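Local coordinates for pectinesterase (Aspergillus niger, PDB 5C1E), which hydrolyses the methyl esters of pectin, releasing methanol and leaving free galacturonate units in the chain, at residues Val160-Ser168 with Ser187-Tyr198. Sequence-based numbering, arbitrary orientation.
Sequences VDYIFGDAS and SSRETSSDSGWY. With SO4 (sulfate ion), chain G.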
loop_
_atom_site.group_PDB
_atom_site.type_symbol
_atom_site.label_atom_id
_atom_site.label_comp_id
_atom_site.label_asym_id
_atom_site.label_seq_id
_atom_site.Cartn_x
_atom_site.Cartn_y
_atom_site.Cartn_z
ATOM N N VAL A 160 -6.836 11.483 1.321
ATOM C CA VAL A 160 -5.825 12.461 1.619
ATOM C C VAL A 160 -4.489 11.812 1.960
ATOM O O VAL A 160 -4.354 11.136 2.989
ATOM C CB VAL A 160 -6.293 13.356 2.781
ATOM C CG1 VAL A 160 -5.209 14.366 3.152
ATOM C CG2 VAL A 160 -7.573 14.059 2.375
ATOM N N ASP A 161 -3.507 12.029 1.083
ATOM C CA ASP A 161 -2.135 11.546 1.267
ATOM C C ASP A 161 -2.161 10.077 1.604
ATOM O O ASP A 161 -1.504 9.645 2.537
ATOM C CB ASP A 161 -1.412 12.311 2.385
ATOM C CG ASP A 161 -1.325 13.801 2.140
ATOM O OD1 ASP A 161 -1.490 14.271 0.980
ATOM O OD2 ASP A 161 -1.044 14.522 3.131
ATOM N N TYR A 162 -2.964 9.307 0.879
ATOM C CA TYR A 162 -3.229 7.936 1.305
ATOM C C TYR A 162 -2.197 6.878 0.899
ATOM O O TYR A 162 -2.282 5.751 1.365
ATOM C CB TYR A 162 -4.672 7.519 1.016
ATOM C CG TYR A 162 -5.175 7.443 -0.413
ATOM C CD1 TYR A 162 -5.689 8.562 -1.057
ATOM C CD2 TYR A 162 -5.229 6.231 -1.074
ATOM C CE1 TYR A 162 -6.207 8.486 -2.325
ATOM C CE2 TYR A 162 -5.752 6.136 -2.351
ATOM C CZ TYR A 162 -6.249 7.250 -2.969
ATOM O OH TYR A 162 -6.778 7.142 -4.231
ATOM N N ILE A 163 -1.214 7.270 0.083
ATOM C CA ILE A 163 0.020 6.490 -0.128
ATOM C C ILE A 163 1.137 7.484 0.143
ATOM O O ILE A 163 1.284 8.451 -0.588
ATOM C CB ILE A 163 0.123 5.930 -1.554
ATOM C CG1 ILE A 163 -1.075 5.026 -1.850
ATOM C CG2 ILE A 163 1.439 5.171 -1.743
ATOM C CD1 ILE A 163 -1.215 4.631 -3.312
ATOM N N PHE A 164 1.844 7.305 1.247
ATOM C CA PHE A 164 2.757 8.339 1.731
ATOM C C PHE A 164 3.955 7.744 2.458
ATOM O O PHE A 164 3.870 6.655 3.012
ATOM C CB PHE A 164 1.995 9.379 2.614
ATOM C CG PHE A 164 1.695 8.899 4.010
ATOM C CD1 PHE A 164 0.731 7.915 4.228
ATOM C CD2 PHE A 164 2.367 9.419 5.097
ATOM C CE1 PHE A 164 0.477 7.451 5.502
ATOM C CE2 PHE A 164 2.118 8.955 6.374
ATOM C CZ PHE A 164 1.175 7.980 6.582
ATOM N N GLY A 165 5.063 8.494 2.454
ATOM C CA GLY A 165 6.317 8.058 3.083
ATOM C C GLY A 165 7.447 8.012 2.087
ATOM O O GLY A 165 7.319 8.525 0.956
ATOM N N ASP A 166 8.547 7.384 2.503
ATOM C CA ASP A 166 9.808 7.371 1.750
ATOM C C ASP A 166 10.282 5.968 1.339
ATOM O O ASP A 166 11.484 5.746 1.068
ATOM C CB ASP A 166 10.911 8.067 2.541
ATOM C CG ASP A 166 12.164 8.295 1.722
ATOM O OD1 ASP A 166 12.076 8.637 0.535
ATOM O OD2 ASP A 166 13.249 8.096 2.280
ATOM N N ALA A 167 9.353 5.029 1.282
ATOM C CA ALA A 167 9.628 3.724 0.704
ATOM C C ALA A 167 9.997 3.884 -0.751
ATOM O O ALA A 167 9.568 4.850 -1.401
ATOM C CB ALA A 167 8.409 2.824 0.825
ATOM N N SER A 168 10.759 2.932 -1.277
ATOM C CA SER A 168 10.881 2.809 -2.712
ATOM C C SER A 168 9.931 1.692 -3.107
ATOM O O SER A 168 10.149 0.521 -2.750
ATOM C CB SER A 168 12.303 2.518 -3.154
ATOM O OG SER A 168 12.410 2.810 -4.523
ATOM N N SER A 187 4.975 11.617 -1.150
ATOM C CA SER A 187 6.316 11.090 -0.927
ATOM C C SER A 187 7.134 12.051 -0.077
ATOM O O SER A 187 7.094 13.262 -0.295
ATOM C CB SER A 187 7.045 10.836 -2.240
ATOM O OG SER A 187 8.435 10.641 -2.024
ATOM N N SER A 188 7.893 11.480 0.856
ATOM C CA SER A 188 8.796 12.233 1.722
ATOM C C SER A 188 10.274 12.078 1.313
ATOM O O SER A 188 11.182 12.363 2.110
ATOM C CB SER A 188 8.593 11.816 3.186
ATOM O OG SER A 188 8.684 10.408 3.307
ATOM N N ARG A 189 10.529 11.716 0.055
ATOM C CA ARG A 189 11.892 11.756 -0.454
ATOM C C ARG A 189 12.429 13.185 -0.313
ATOM O O ARG A 189 11.767 14.150 -0.717
ATOM C CB ARG A 189 11.944 11.292 -1.911
ATOM C CG ARG A 189 13.336 11.314 -2.509
ATOM C CD ARG A 189 13.392 10.599 -3.857
ATOM N NE ARG A 189 14.732 10.657 -4.448
ATOM C CZ ARG A 189 15.186 11.611 -5.275
ATOM N NH1 ARG A 189 16.431 11.547 -5.715
ATOM N NH2 ARG A 189 14.419 12.623 -5.683
ATOM N N GLU A 190 13.618 13.322 0.274
ATOM C CA GLU A 190 14.109 14.649 0.640
ATOM C C GLU A 190 15.582 14.968 0.346
ATOM O O GLU A 190 15.999 16.092 0.571
ATOM C CB GLU A 190 13.793 14.929 2.116
ATOM C CG GLU A 190 14.660 14.198 3.113
ATOM C CD GLU A 190 14.166 14.324 4.560
ATOM O OE1 GLU A 190 14.909 13.886 5.471
ATOM O OE2 GLU A 190 13.062 14.851 4.799
ATOM N N THR A 191 16.344 14.007 -0.170
ATOM C CA THR A 191 17.749 14.229 -0.532
ATOM C C THR A 191 18.039 13.612 -1.878
ATOM O O THR A 191 17.365 12.673 -2.298
ATOM C CB THR A 191 18.754 13.641 0.493
ATOM O OG1 THR A 191 18.578 12.213 0.627
ATOM C CG2 THR A 191 18.612 14.340 1.831
ATOM N N SER A 192 19.037 14.162 -2.571
ATOM C CA SER A 192 19.426 13.656 -3.883
ATOM C C SER A 192 20.011 12.238 -3.802
ATOM O O SER A 192 19.870 11.486 -4.763
ATOM C CB SER A 192 20.427 14.605 -4.564
ATOM O OG SER A 192 19.858 15.884 -4.791
ATOM N N SER A 193 20.627 11.890 -2.660
ATOM C CA SER A 193 21.256 10.577 -2.477
ATOM C C SER A 193 20.232 9.449 -2.326
ATOM O O SER A 193 20.568 8.290 -2.506
ATOM C CB SER A 193 22.219 10.583 -1.279
ATOM O OG SER A 193 21.555 10.882 -0.061
ATOM N N ASP A 194 18.987 9.801 -2.007
ATOM C CA ASP A 194 17.878 8.870 -1.920
ATOM C C ASP A 194 17.552 8.312 -3.316
ATOM O O ASP A 194 17.118 9.036 -4.209
ATOM C CB ASP A 194 16.665 9.617 -1.329
ATOM C CG ASP A 194 15.485 8.702 -0.985
ATOM O OD1 ASP A 194 15.229 7.697 -1.674
ATOM O OD2 ASP A 194 14.760 9.043 -0.030
ATOM N N SER A 195 17.742 7.017 -3.497
ATOM C CA SER A 195 17.545 6.407 -4.807
ATOM C C SER A 195 16.116 5.899 -5.015
ATOM O O SER A 195 15.835 5.254 -6.002
ATOM C CB SER A 195 18.537 5.265 -4.999
ATOM O OG SER A 195 18.332 4.280 -4.017
ATOM N N GLY A 196 15.217 6.214 -4.093
ATOM C CA GLY A 196 13.861 5.708 -4.143
ATOM C C GLY A 196 12.924 6.359 -5.146
ATOM O O GLY A 196 13.126 7.494 -5.572
ATOM N N TRP A 197 11.911 5.591 -5.535
ATOM C CA TRP A 197 10.808 6.030 -6.394
ATOM C C TRP A 197 9.520 5.458 -5.830
ATOM O O TRP A 197 9.527 4.378 -5.227
ATOM C CB TRP A 197 10.900 5.448 -7.813
ATOM C CG TRP A 197 12.021 5.922 -8.688
ATOM C CD1 TRP A 197 13.368 5.676 -8.526
ATOM C CD2 TRP A 197 11.896 6.685 -9.898
ATOM N NE1 TRP A 197 14.078 6.272 -9.546
ATOM C CE2 TRP A 197 13.193 6.892 -10.400
ATOM C CE3 TRP A 197 10.807 7.228 -10.594
ATOM C CZ2 TRP A 197 13.430 7.629 -11.564
ATOM C CZ3 TRP A 197 11.041 7.944 -11.763
ATOM C CH2 TRP A 197 12.343 8.147 -12.225
ATOM N N TYR A 198 8.411 6.149 -6.076
ATOM C CA TYR A 198 7.125 5.466 -6.221
ATOM C C TYR A 198 6.909 5.230 -7.718
ATOM O O TYR A 198 6.983 6.180 -8.529
ATOM C CB TYR A 198 5.933 6.314 -5.798
ATOM C CG TYR A 198 5.757 6.665 -4.326
ATOM C CD1 TYR A 198 6.819 6.649 -3.410
ATOM C CD2 TYR A 198 4.512 7.105 -3.879
ATOM C CE1 TYR A 198 6.622 6.995 -2.078
ATOM C CE2 TYR A 198 4.304 7.471 -2.570
ATOM C CZ TYR A 198 5.347 7.422 -1.673
ATOM O OH TYR A 198 5.089 7.802 -0.399
HETATM S S SO4 G . 22.883 14.341 -1.026
HETATM O O1 SO4 G . 23.737 14.075 0.153
HETATM O O2 SO4 G . 21.544 13.798 -0.744
HETATM O O3 SO4 G . 23.441 13.689 -2.229
HETATM O O4 SO4 G . 22.817 15.795 -1.257
HETATM O O HOH W 1 13.085 6.121 -1.071
#
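Tyr-198 and Ser-188 grip the carbonyl of Gly-165 from opposite faces of its plane. The phenol OH donates to Gly-165 O over 2.7 Å, and Ser-188 N reaches the same oxygen at 3.0 Å. With CG beside its own backbone N (chi1 -68°), Tyr-198 brings the edge of its ring, with the OH, to the backbone of Ile-163 to Gly-165, where Ile-163 O lies in plane at the ring edge. Ile-163 CG2 packs against Tyr-198 CE2 at 3.8 Å, while Ser-187 CB sits over one ring face, offset toward the rim.

Farther along, the carboxylates of Asp-166 and Asp-194 approach from opposite directions, their planes turned 70° apart, and Asp-194 OD2 lies 2.8 Å from Asp-166 OD1 and 2.9 Å from Asp-166 OD2. The other oxygen of Asp-194, OD1, accepts from Gly-196 N in an Asx turn, and a water lies 2.7 Å from both Asp-194 OD1 and Asp-166 O and can donate to either. Within the loop, Arg-189, extended from CG to NE, holds Asp-194 O side-on through NE and NH1. Beyond, Trp-197 N donates to Ser-168 OG at 3.0 Å, a hydroxyl also bonded to Val-286 O.

The bonds to Gly-165 O and Ser-168 OG join the 187-198 segment to the preceding coil of the parallel beta-helix, just past the predicted catalytic residue Asp-161. One of the two close acids is probably protonated, which would probably make their pairing sensitive to pH.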